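Local atomic coordinates of acetyl transferase (Salmonella typhimurium, PDB entry 1Z9U), a protein that probably transfers an acetyl group from acetyl-CoA to the N-terminal serine of ribosomal protein L7/L12, as a member of the GNAT acetyltransferase family. Residues 14-19 with 69-74; 29-34 with 97-102; 113-118 with 147-152; 133-138 with 165-170. All blocks are in the same frame, centred on the assembly; numbering follows the deposited sequence.

Overall arrangement
All four contacts are built on one mixed sheet of the GNAT fold. Interactions 1 and 2, with centres about 15 Å apart, touch where Ile72 CD1 meets Leu100 CD2 at 3.9 Å. Interaction 3 joins helix 109-123 to the turn before strand 151-162; its Ser113 and Leu117 also pack on Ile72 and Tyr70 of interaction 1, and its Leu152 CD1 meets Asn170 CB of interaction 4 at 3.6 Å. Interaction 4 is farthest from interaction 1, about 27 Å between centres. Residues that bind CoA in another structure of this protein occur in interaction 2 (Tyr98, Leu100), interaction 3 (Arg147) and interaction 4 (Cys134, Asn138), so these three probably border the cofactor site.

Interaction 1 (14-19 with 69-74); sequences RAADES and MYLIFC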
# COMPACT_ATOMS: atom_id res chain seq x y z
N ARG B 14 20.17 -15.43 -0.08
CA ARG B 14 20.22 -15.86 -1.48
C ARG B 14 18.89 -15.54 -2.15
O ARG B 14 17.83 -15.89 -1.64
CB ARG B 14 20.51 -17.36 -1.55
CG ARG B 14 21.70 -17.80 -0.72
CD ARG B 14 22.01 -19.25 -0.99
NE ARG B 14 22.96 -19.78 -0.02
CZ ARG B 14 23.22 -21.07 0.14
NH1 ARG B 14 22.61 -21.98 -0.62
NH2 ARG B 14 24.10 -21.46 1.05
N ALA B 15 18.96 -14.86 -3.30
CA ALA B 15 17.76 -14.56 -4.07
C ALA B 15 17.02 -15.87 -4.30
O ALA B 15 17.64 -16.87 -4.65
CB ALA B 15 18.13 -13.90 -5.39
N ALA B 16 15.72 -15.88 -4.06
CA ALA B 16 14.92 -17.09 -4.32
C ALA B 16 14.93 -17.48 -5.80
O ALA B 16 14.72 -16.63 -6.68
CB ALA B 16 13.50 -16.90 -3.84
N ASP B 17 15.19 -18.75 -6.07
CA ASP B 17 15.04 -19.29 -7.42
C ASP B 17 14.18 -20.55 -7.43
O ASP B 17 13.79 -21.06 -6.37
CB ASP B 17 16.41 -19.49 -8.10
CG ASP B 17 17.21 -20.64 -7.50
OD1 ASP B 17 16.66 -21.74 -7.34
OD2 ASP B 17 18.42 -20.44 -7.23
N GLU B 18 13.86 -21.02 -8.64
CA GLU B 18 13.00 -22.19 -8.86
C GLU B 18 13.41 -23.38 -8.01
O GLU B 18 12.55 -24.09 -7.48
CB GLU B 18 13.03 -22.61 -10.33
CG GLU B 18 12.47 -21.60 -11.32
CD GLU B 18 10.96 -21.70 -11.48
OE1 GLU B 18 10.27 -21.93 -10.45
OE2 GLU B 18 10.47 -21.55 -12.62
N SER B 19 14.71 -23.61 -7.90
CA SER B 19 15.25 -24.81 -7.27
C SER B 19 15.11 -24.81 -5.75
O SER B 19 15.40 -25.82 -5.11
CB SER B 19 16.72 -25.00 -7.64
OG SER B 19 17.55 -24.23 -6.79
N MET B 69 12.70 -11.19 -2.92
CA MET B 69 12.52 -12.39 -2.11
C MET B 69 13.89 -13.03 -1.90
O MET B 69 14.51 -13.52 -2.85
CB MET B 69 11.57 -13.39 -2.80
CG MET B 69 11.12 -14.57 -1.88
SD MET B 69 10.07 -15.82 -2.65
CE MET B 69 9.58 -16.75 -1.20
N TYR B 70 14.36 -13.00 -0.66
CA TYR B 70 15.61 -13.65 -0.29
C TYR B 70 15.33 -14.80 0.65
O TYR B 70 14.42 -14.74 1.48
CB TYR B 70 16.59 -12.66 0.35
CG TYR B 70 17.09 -11.60 -0.63
CD1 TYR B 70 18.13 -11.86 -1.51
CD2 TYR B 70 16.50 -10.33 -0.66
CE1 TYR B 70 18.58 -10.88 -2.42
CE2 TYR B 70 16.95 -9.35 -1.54
CZ TYR B 70 17.98 -9.63 -2.42
OH TYR B 70 18.37 -8.63 -3.28
N LEU B 71 16.10 -15.87 0.49
CA LEU B 71 16.07 -16.96 1.45
C LEU B 71 17.28 -16.82 2.36
O LEU B 71 18.40 -16.62 1.90
CB LEU B 71 16.05 -18.32 0.76
CG LEU B 71 14.94 -18.54 -0.26
CD1 LEU B 71 14.99 -19.96 -0.71
CD2 LEU B 71 13.53 -18.21 0.28
N ILE B 72 17.04 -16.91 3.67
CA ILE B 72 18.11 -16.85 4.64
C ILE B 72 18.78 -18.22 4.78
O ILE B 72 18.12 -19.23 5.02
CB ILE B 72 17.61 -16.34 6.01
CG1 ILE B 72 16.89 -14.99 5.83
CG2 ILE B 72 18.77 -16.22 7.00
CD1 ILE B 72 16.07 -14.53 7.02
N PHE B 73 20.09 -18.26 4.60
CA PHE B 73 20.84 -19.49 4.76
C PHE B 73 21.77 -19.40 5.94
O PHE B 73 22.52 -18.44 6.09
CB PHE B 73 21.56 -19.88 3.45
CG PHE B 73 20.69 -20.67 2.51
CD1 PHE B 73 20.75 -22.06 2.49
CD2 PHE B 73 19.77 -20.02 1.69
CE1 PHE B 73 19.93 -22.80 1.64
CE2 PHE B 73 18.94 -20.75 0.83
CZ PHE B 73 19.02 -22.14 0.81
N CYS B 74 21.69 -20.40 6.80
CA CYS B 74 22.54 -20.49 7.97
C CYS B 74 23.37 -21.75 7.82
O CYS B 74 22.85 -22.86 7.89
CB CYS B 74 21.69 -20.54 9.25
SG CYS B 74 22.65 -20.53 10.79
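Arg14 and Leu71 form an antiparallel hydrogen-bonded pair, Arg14 N giving to Leu71 O at 2.9 Å and Leu71 N to Arg14 O at 2.7 Å, while Ala15 and Tyr70 make the following non-hydrogen-bonded pair. A third backbone bond, Ala16 N to Met69 O at 2.9 Å, holds segment 14-19 alongside for one residue beyond the strand proper. The guanidinium of Arg14 makes a cation-pi stack, lying flat on one face of the Phe73 ring, the planes only 4° apart and CZ 3.7 Å from the ring centroid of Phe73. An extended chain from CG to NE carries the group out there, and on the way CD of Arg14 brushes the same ring off-centre in a CH-pi contact. Beyond the stack, Arg14 NE makes a salt bridge with Glu12 and NH2 a hydrogen bond with Asn76, which probably fix the group's rotation over the ring. These are adjoining strands, 11-15 and 68-74, in the N-terminal half of the GNAT sheet, where helix 48-64 covers Met69 and helix 109-123 covers Ile72. At the other end of the contact the CB of Ala16 sits 3.8 Å from the SD of Met69 and 4.2 Å from the CG of Leu71. Past it the chain turns off: Asp17 OD1 accepts from Ser19 N, an Asx turn, and also from Ser19 OG.

Interaction 2 (29-34 with 97-102); sequences LKNKAW and GYWLDE
Trp34 meets Trp99 and Glu102 with successive parts of its indole. At CB the chain swings so that CG falls between the backbone N and the carbonyl carbon (chi1 69°), which sends the ring back over the Asn31 carbonyl; Asn31 O lies 3.6 Å above the ring plane of Trp34, toward the rim. Along the five-membered ring, CD1 of Trp34 is 3.6 Å from CD of Glu102, and NE1 of Trp34 comes within 3.2 Å of CG of Glu102. The two chains run antiparallel to one another. At the far corner, CH2 of Trp34 touches CB of Trp99 at 3.9 Å, the two side chains nearly perpendicular. Beside them Lys30 runs past Asp101, its CD 3.6 Å from OD1 of Asp101, although the ammonium itself stays 5.2 Å from that oxygen, NZ to OD1. The other carboxylate oxygen of Asp101 is bonded to Ser103 OG. Asn31 marks the break between helices 21-30 and 32-35, and this junction leans on the end of strand 93-100. There Trp99 packs against Leu24, Leu27 and Val28 of helix 21-30, while Leu100, which contacts CoA in another structure of this protein, meets Ile109 and Met110 of helix 109-123.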
# COMPACT_ATOMS: atom_id res chain seq x y z
N LEU B 29 5.52 -26.19 5.58
CA LEU B 29 4.73 -27.25 6.22
C LEU B 29 5.16 -27.45 7.66
O LEU B 29 4.32 -27.58 8.54
CB LEU B 29 4.84 -28.58 5.45
CG LEU B 29 4.18 -28.71 4.07
CD1 LEU B 29 4.36 -30.12 3.54
CD2 LEU B 29 2.70 -28.34 4.11
N LYS B 30 6.47 -27.46 7.88
CA LYS B 30 7.05 -27.61 9.20
C LYS B 30 6.61 -26.51 10.17
O LYS B 30 6.45 -26.75 11.36
CB LYS B 30 8.57 -27.64 9.08
CG LYS B 30 9.29 -28.10 10.32
CD LYS B 30 10.79 -28.13 10.07
CE LYS B 30 11.56 -28.38 11.37
NZ LYS B 30 11.52 -29.80 11.80
N ASN B 31 6.39 -25.30 9.64
CA ASN B 31 6.03 -24.15 10.45
C ASN B 31 4.59 -23.69 10.29
O ASN B 31 4.27 -22.54 10.59
CB ASN B 31 6.99 -22.98 10.15
CG ASN B 31 8.40 -23.28 10.57
OD1 ASN B 31 9.21 -23.78 9.79
ND2 ASN B 31 8.69 -23.00 11.83
N LYS B 32 3.73 -24.59 9.81
CA LYS B 32 2.33 -24.24 9.50
C LYS B 32 1.55 -23.66 10.68
O LYS B 32 0.81 -22.68 10.51
CB LYS B 32 1.57 -25.42 8.86
CG LYS B 32 1.51 -26.71 9.71
CD LYS B 32 0.72 -27.81 9.00
CE LYS B 32 0.62 -29.08 9.84
NZ LYS B 32 1.93 -29.76 10.06
N ALA B 33 1.73 -24.23 11.88
CA ALA B 33 0.96 -23.79 13.05
C ALA B 33 1.05 -22.28 13.30
O ALA B 33 0.04 -21.57 13.23
CB ALA B 33 1.34 -24.58 14.31
N TRP B 34 2.25 -21.76 13.52
CA TRP B 34 2.38 -20.32 13.80
C TRP B 34 2.41 -19.39 12.57
O TRP B 34 2.04 -18.20 12.68
CB TRP B 34 3.56 -20.06 14.73
CG TRP B 34 4.82 -20.33 14.06
CD1 TRP B 34 5.45 -21.52 13.97
CD2 TRP B 34 5.62 -19.38 13.36
NE1 TRP B 34 6.61 -21.38 13.26
CE2 TRP B 34 6.74 -20.08 12.87
CE3 TRP B 34 5.50 -18.01 13.10
CZ2 TRP B 34 7.74 -19.45 12.12
CZ3 TRP B 34 6.50 -17.38 12.36
CH2 TRP B 34 7.61 -18.11 11.88
N GLY B 97 8.89 -7.95 4.76
CA GLY B 97 8.22 -9.13 5.32
C GLY B 97 9.25 -10.22 5.57
O GLY B 97 10.25 -10.29 4.87
N TYR B 98 9.03 -11.05 6.58
CA TYR B 98 9.98 -12.11 6.90
C TYR B 98 9.34 -13.17 7.76
O TYR B 98 8.33 -12.92 8.41
CB TYR B 98 11.21 -11.53 7.64
CG TYR B 98 10.88 -10.98 9.01
CD1 TYR B 98 10.87 -11.80 10.13
CD2 TYR B 98 10.55 -9.63 9.18
CE1 TYR B 98 10.54 -11.31 11.38
CE2 TYR B 98 10.23 -9.12 10.43
CZ TYR B 98 10.23 -9.97 11.52
OH TYR B 98 9.91 -9.48 12.76
N TRP B 99 9.95 -14.35 7.79
CA TRP B 99 9.70 -15.31 8.87
C TRP B 99 10.88 -16.26 8.99
O TRP B 99 11.61 -16.44 8.02
CB TRP B 99 8.40 -16.08 8.65
CG TRP B 99 8.35 -16.81 7.35
CD1 TRP B 99 7.98 -16.30 6.14
CD2 TRP B 99 8.66 -18.19 7.12
NE1 TRP B 99 8.05 -17.27 5.18
CE2 TRP B 99 8.46 -18.44 5.75
CE3 TRP B 99 9.08 -19.24 7.95
CZ2 TRP B 99 8.67 -19.70 5.18
CZ3 TRP B 99 9.29 -20.49 7.39
CH2 TRP B 99 9.09 -20.71 6.01
N LEU B 100 11.09 -16.82 10.19
CA LEU B 100 12.11 -17.84 10.41
C LEU B 100 11.50 -19.14 10.88
O LEU B 100 10.52 -19.15 11.63
CB LEU B 100 13.13 -17.40 11.47
CG LEU B 100 14.26 -16.42 11.14
CD1 LEU B 100 15.06 -16.14 12.42
CD2 LEU B 100 15.18 -16.89 10.00
N ASP B 101 12.10 -20.24 10.44
CA ASP B 101 11.82 -21.55 10.97
C ASP B 101 12.05 -21.50 12.50
O ASP B 101 13.00 -20.87 12.97
CB ASP B 101 12.73 -22.57 10.28
CG ASP B 101 12.72 -23.93 10.95
OD1 ASP B 101 11.73 -24.68 10.79
OD2 ASP B 101 13.72 -24.26 11.61
N GLU B 102 11.15 -22.14 13.24
CA GLU B 102 11.16 -22.14 14.71
C GLU B 102 12.52 -22.44 15.36
O GLU B 102 12.84 -21.88 16.40
CB GLU B 102 10.13 -23.15 15.24
CG GLU B 102 8.70 -22.61 15.32
CD GLU B 102 7.69 -23.70 15.74
OE1 GLU B 102 7.16 -23.62 16.87
OE2 GLU B 102 7.45 -24.64 14.93

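Interaction 3 (113-118 with 147-152); sequences SLQALM and RNHFTL. With SO4 (sulfate ion), chain F.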
# COMPACT_ATOMS: atom_id res chain seq x y z
N SER B 113 20.20 -10.10 9.56
CA SER B 113 19.72 -10.16 8.18
C SER B 113 19.06 -8.85 7.73
O SER B 113 19.27 -8.41 6.61
CB SER B 113 18.76 -11.33 8.00
OG SER B 113 19.44 -12.56 8.21
N LEU B 114 18.28 -8.24 8.62
CA LEU B 114 17.65 -6.93 8.36
C LEU B 114 18.66 -5.80 8.21
O LEU B 114 18.56 -5.00 7.28
CB LEU B 114 16.67 -6.57 9.48
CG LEU B 114 15.24 -7.12 9.41
CD1 LEU B 114 14.51 -6.81 10.70
CD2 LEU B 114 14.54 -6.49 8.22
N GLN B 115 19.63 -5.73 9.13
CA GLN B 115 20.68 -4.71 9.02
C GLN B 115 21.46 -4.84 7.73
O GLN B 115 21.71 -3.83 7.07
CB GLN B 115 21.63 -4.69 10.23
CG GLN B 115 20.97 -4.28 11.54
CD GLN B 115 20.16 -2.98 11.45
OE1 GLN B 115 20.65 -1.96 10.96
NE2 GLN B 115 18.92 -3.02 11.95
N ALA B 116 21.82 -6.07 7.37
CA ALA B 116 22.57 -6.31 6.13
C ALA B 116 21.75 -5.93 4.89
O ALA B 116 22.26 -5.26 4.00
CB ALA B 116 23.04 -7.76 6.06
N LEU B 117 20.49 -6.36 4.83
CA LEU B 117 19.61 -6.01 3.70
C LEU B 117 19.43 -4.49 3.51
O LEU B 117 19.60 -3.97 2.39
CB LEU B 117 18.25 -6.73 3.83
CG LEU B 117 17.21 -6.48 2.71
CD1 LEU B 117 17.62 -7.13 1.38
CD2 LEU B 117 15.82 -6.96 3.14
N MET B 118 19.10 -3.78 4.59
CA MET B 118 18.85 -2.33 4.53
C MET B 118 20.11 -1.56 4.12
O MET B 118 20.06 -0.65 3.29
CB MET B 118 18.28 -1.79 5.86
CG MET B 118 16.85 -2.24 6.17
SD MET B 118 16.03 -1.45 7.60
CE MET B 118 16.96 -2.13 8.97
N ARG B 147 14.07 -3.32 17.98
CA ARG B 147 15.52 -3.62 18.08
C ARG B 147 16.31 -3.11 16.88
O ARG B 147 17.53 -2.95 16.95
CB ARG B 147 15.76 -5.12 18.24
CG ARG B 147 15.05 -5.75 19.45
CD ARG B 147 15.61 -7.11 19.78
NE ARG B 147 14.76 -7.84 20.73
CZ ARG B 147 13.84 -8.74 20.37
NH1 ARG B 147 13.65 -9.04 19.09
NH2 ARG B 147 13.12 -9.35 21.31
N ASN B 148 15.61 -2.87 15.77
CA ASN B 148 16.27 -2.60 14.51
C ASN B 148 16.15 -1.16 14.02
O ASN B 148 16.31 -0.87 12.83
CB ASN B 148 15.83 -3.61 13.46
CG ASN B 148 16.45 -4.98 13.69
OD1 ASN B 148 15.82 -5.88 14.27
ND2 ASN B 148 17.70 -5.13 13.26
N HIS B 149 15.92 -0.26 14.98
CA HIS B 149 15.93 1.20 14.80
C HIS B 149 14.77 1.72 13.96
O HIS B 149 14.89 2.73 13.28
CB HIS B 149 17.27 1.69 14.20
CG HIS B 149 18.48 1.20 14.93
ND1 HIS B 149 19.42 0.36 14.36
CD2 HIS B 149 18.92 1.45 16.19
CE1 HIS B 149 20.37 0.10 15.24
NE2 HIS B 149 20.09 0.75 16.36
N PHE B 150 13.64 1.02 14.01
CA PHE B 150 12.42 1.50 13.39
C PHE B 150 11.66 2.38 14.37
O PHE B 150 11.69 2.15 15.58
CB PHE B 150 11.53 0.34 12.94
CG PHE B 150 12.02 -0.36 11.70
CD1 PHE B 150 11.46 -0.07 10.47
CD2 PHE B 150 13.03 -1.33 11.78
CE1 PHE B 150 11.89 -0.72 9.33
CE2 PHE B 150 13.47 -1.98 10.65
CZ PHE B 150 12.91 -1.67 9.41
N THR B 151 10.97 3.38 13.83
CA THR B 151 10.14 4.29 14.60
C THR B 151 8.69 3.98 14.27
O THR B 151 8.33 3.81 13.10
CB THR B 151 10.48 5.76 14.23
OG1 THR B 151 11.85 6.02 14.55
CG2 THR B 151 9.59 6.75 14.97
N LEU B 152 7.86 3.88 15.30
CA LEU B 152 6.42 3.68 15.14
C LEU B 152 5.80 4.95 14.55
O LEU B 152 5.86 6.00 15.16
CB LEU B 152 5.78 3.36 16.48
CG LEU B 152 4.27 3.10 16.45
CD1 LEU B 152 3.93 1.81 15.68
CD2 LEU B 152 3.69 3.07 17.86
S SO4 F . 14.78 -7.89 24.55
O1 SO4 F . 15.71 -8.98 24.84
O2 SO4 F . 14.39 -7.25 25.79
O3 SO4 F . 15.40 -6.87 23.70
O4 SO4 F . 13.65 -8.51 23.85
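A Met-aromatic contact between Met118 and Phe150 lies just past the Arg147 end of the CoA site, where the chain leaving helix 139-147 passes helix 109-123. The sulfur approaches the ring obliquely, SD of Met118 standing 4.7 Å from the ring centroid of Phe150 and 3.6 Å from its CZ. A bend at the last torsion of Met118 (chi3 -69°) brings the methyl round as well, CE resting 3.9 Å from CE2 of Phe150. One turn earlier on the helix, Gln115 reaches across to Asn148: its NE2 gives a weak hydrogen bond to the backbone O of Asn148 at 3.5 Å, bent to 149°. The two side-chain amides lie nearly in one plane, 2° apart. Gln115 OE1 takes a hydrogen bond from Arg174, which probably does more than the weak bond to set the amide. The methyl CD1 of Leu114 lies against the Asn148 amide, 4.0 Å from CG of Asn148. The extended chain of Arg147, which binds CoA in another structure of this protein, carries its guanidinium away from helix 109-123 to meet a sulfate ion edge-on, NE bonding O3 at 3.2 Å and NH2 bonding O4 at 2.7 Å. The ion probably comes from the crystallisation liquor. Phe150 also packs on Phe130 and Ile132 of strand 129-135 and on Tyr172 of strand 165-175, and Leu114 on Val144 of helix 139-147, so the contact ties helix 109-123 to the loop entering strand 151-162.

Interaction 4 (133-138 with 165-170); sequences KCRVDN and DYHDVN. With SO4 (sulfate ion), chain J; SO4 (sulfate ion), chain I.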
# COMPACT_ATOMS: atom_id res chain seq x y z
N LYS B 133 5.09 -3.33 8.63
CA LYS B 133 3.72 -3.39 9.14
C LYS B 133 3.52 -4.72 9.84
O LYS B 133 3.74 -5.79 9.26
CB LYS B 133 2.71 -3.27 8.00
CG LYS B 133 2.67 -1.88 7.37
CD LYS B 133 2.12 -1.92 5.94
CE LYS B 133 0.62 -2.12 5.92
NZ LYS B 133 0.05 -2.01 4.54
N CYS B 134 3.13 -4.68 11.11
CA CYS B 134 2.81 -5.91 11.80
C CYS B 134 1.62 -5.73 12.74
O CYS B 134 1.34 -4.63 13.21
CB CYS B 134 4.03 -6.43 12.56
SG CYS B 134 4.63 -5.31 13.83
N ARG B 135 0.94 -6.84 13.00
CA ARG B 135 -0.18 -6.86 13.94
C ARG B 135 0.25 -6.31 15.29
O ARG B 135 1.34 -6.64 15.77
CB ARG B 135 -0.74 -8.28 14.09
CG ARG B 135 -1.62 -8.71 12.92
CD ARG B 135 -2.02 -10.19 13.02
NE ARG B 135 -2.74 -10.49 14.26
CZ ARG B 135 -3.40 -11.63 14.49
NH1 ARG B 135 -3.43 -12.57 13.55
NH2 ARG B 135 -4.03 -11.82 15.64
N VAL B 136 -0.60 -5.46 15.87
CA VAL B 136 -0.41 -4.90 17.21
C VAL B 136 -0.19 -6.01 18.24
O VAL B 136 0.64 -5.86 19.13
CB VAL B 136 -1.63 -4.00 17.65
CG1 VAL B 136 -1.61 -3.70 19.16
CG2 VAL B 136 -1.64 -2.68 16.86
N ASP B 137 -0.92 -7.11 18.09
CA ASP B 137 -0.87 -8.21 19.05
C ASP B 137 0.26 -9.24 18.81
O ASP B 137 0.30 -10.26 19.46
CB ASP B 137 -2.24 -8.91 19.14
CG ASP B 137 -2.64 -9.65 17.85
OD1 ASP B 137 -1.81 -9.84 16.94
OD2 ASP B 137 -3.82 -10.06 17.76
N ASN B 138 1.14 -8.96 17.86
CA ASN B 138 2.31 -9.80 17.63
C ASN B 138 3.51 -9.21 18.37
O ASN B 138 4.13 -8.24 17.91
CB ASN B 138 2.59 -9.94 16.14
CG ASN B 138 3.53 -11.10 15.82
OD1 ASN B 138 3.42 -11.70 14.76
ND2 ASN B 138 4.46 -11.38 16.71
N ASP B 165 -11.26 -12.32 11.20
CA ASP B 165 -11.34 -11.04 11.92
C ASP B 165 -10.43 -9.95 11.34
O ASP B 165 -9.46 -10.27 10.66
CB ASP B 165 -11.03 -11.24 13.40
CG ASP B 165 -11.90 -10.40 14.31
OD1 ASP B 165 -12.39 -9.32 13.86
OD2 ASP B 165 -12.12 -10.82 15.47
N TYR B 166 -10.74 -8.69 11.63
CA TYR B 166 -9.94 -7.53 11.17
C TYR B 166 -9.01 -7.07 12.30
O TYR B 166 -9.44 -6.91 13.44
CB TYR B 166 -10.83 -6.39 10.67
CG TYR B 166 -11.69 -6.79 9.49
CD1 TYR B 166 -11.18 -6.73 8.20
CD2 TYR B 166 -12.99 -7.26 9.68
CE1 TYR B 166 -11.96 -7.12 7.11
CE2 TYR B 166 -13.77 -7.66 8.60
CZ TYR B 166 -13.25 -7.58 7.32
OH TYR B 166 -14.01 -7.97 6.24
N HIS B 167 -7.73 -6.92 11.98
CA HIS B 167 -6.71 -6.71 13.02
C HIS B 167 -6.03 -5.36 12.89
O HIS B 167 -5.73 -4.93 11.79
CB HIS B 167 -5.65 -7.83 12.99
CG HIS B 167 -6.23 -9.19 13.20
ND1 HIS B 167 -6.52 -10.05 12.16
CD2 HIS B 167 -6.59 -9.85 14.33
CE1 HIS B 167 -7.03 -11.17 12.64
NE2 HIS B 167 -7.08 -11.07 13.95
N ASP B 168 -5.80 -4.71 14.03
CA ASP B 168 -5.04 -3.46 14.07
C ASP B 168 -3.58 -3.76 13.76
O ASP B 168 -3.02 -4.75 14.25
CB ASP B 168 -5.14 -2.81 15.45
CG ASP B 168 -6.56 -2.37 15.82
OD1 ASP B 168 -7.50 -2.57 15.02
OD2 ASP B 168 -6.72 -1.81 16.92
N VAL B 169 -2.97 -2.92 12.93
CA VAL B 169 -1.56 -3.09 12.62
C VAL B 169 -0.75 -1.81 12.85
O VAL B 169 -1.17 -0.72 12.47
CB VAL B 169 -1.29 -3.76 11.22
CG1 VAL B 169 -2.56 -4.33 10.58
CG2 VAL B 169 -0.51 -2.87 10.27
N ASN B 170 0.39 -1.98 13.50
CA ASN B 170 1.37 -0.93 13.69
C ASN B 170 2.20 -0.75 12.43
O ASN B 170 2.56 -1.73 11.78
CB ASN B 170 2.31 -1.30 14.84
CG ASN B 170 1.69 -1.04 16.20
OD1 ASN B 170 0.81 -0.20 16.34
ND2 ASN B 170 2.17 -1.75 17.20
S SO4 J . 3.10 -9.94 11.35
O1 SO4 J . 4.50 -10.02 11.76
O2 SO4 J . 2.26 -9.44 12.44
O3 SO4 J . 3.06 -9.03 10.19
O4 SO4 J . 2.65 -11.26 10.94
S SO4 I . -5.63 -15.24 14.89
O1 SO4 I . -5.08 -16.58 15.07
O2 SO4 I . -7.09 -15.33 14.90
O3 SO4 I . -5.19 -14.36 15.97
O4 SO4 I . -5.18 -14.69 13.61
O HOH W 1 -3.47 -6.77 16.24
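Lys133 packs its CB against CG2 of Val169 at 4.0 Å, its chain then leading away. Cys134 pairs with Asn170 in an antiparallel hydrogen-bonded pair: Cys134 N gives to Asn170 O at 3.1 Å, and Asn170 N returns a bond of 2.8 Å to Cys134 O. Arg135 and Val169 make the next, non-hydrogen-bonded pair. The Arg135 chain bends at chi3 (59°) and lays its guanidinium over one face of the His167 ring, offset toward the rim, with centres 3.8 Å apart and planes at 19°. Its edge is gripped too: NH2 of Arg135 bonds Asp137 OD2 at 2.8 Å in a salt bridge, OD2 accepting with its syn lone pair nearly in the guanidinium plane, while NH1 and NH2 bond a sulfate shared with Asn163. These strands, 129-135 and 165-175, belong to the C-terminal half of the GNAT sheet. In another structure of this protein CoA is covalently joined to Cys134 and also contacts Asn138; none is bound here. A second sulfate lies by that cysteine, taking the backbone N of Arg135 together with Ser141 and Leu39; both ions probably come from the crystallisation liquor. Val136 gives its N to Asp168 O at 3.0 Å and sets CG2 3.5 Å from OD1 of Asn170, whose ND2 bonds Asn142. Asp137 N reaches the Asp168 carbonyl through a water. Asn138 closes the type I turn from Arg135 at the N-cap of helix 139-147.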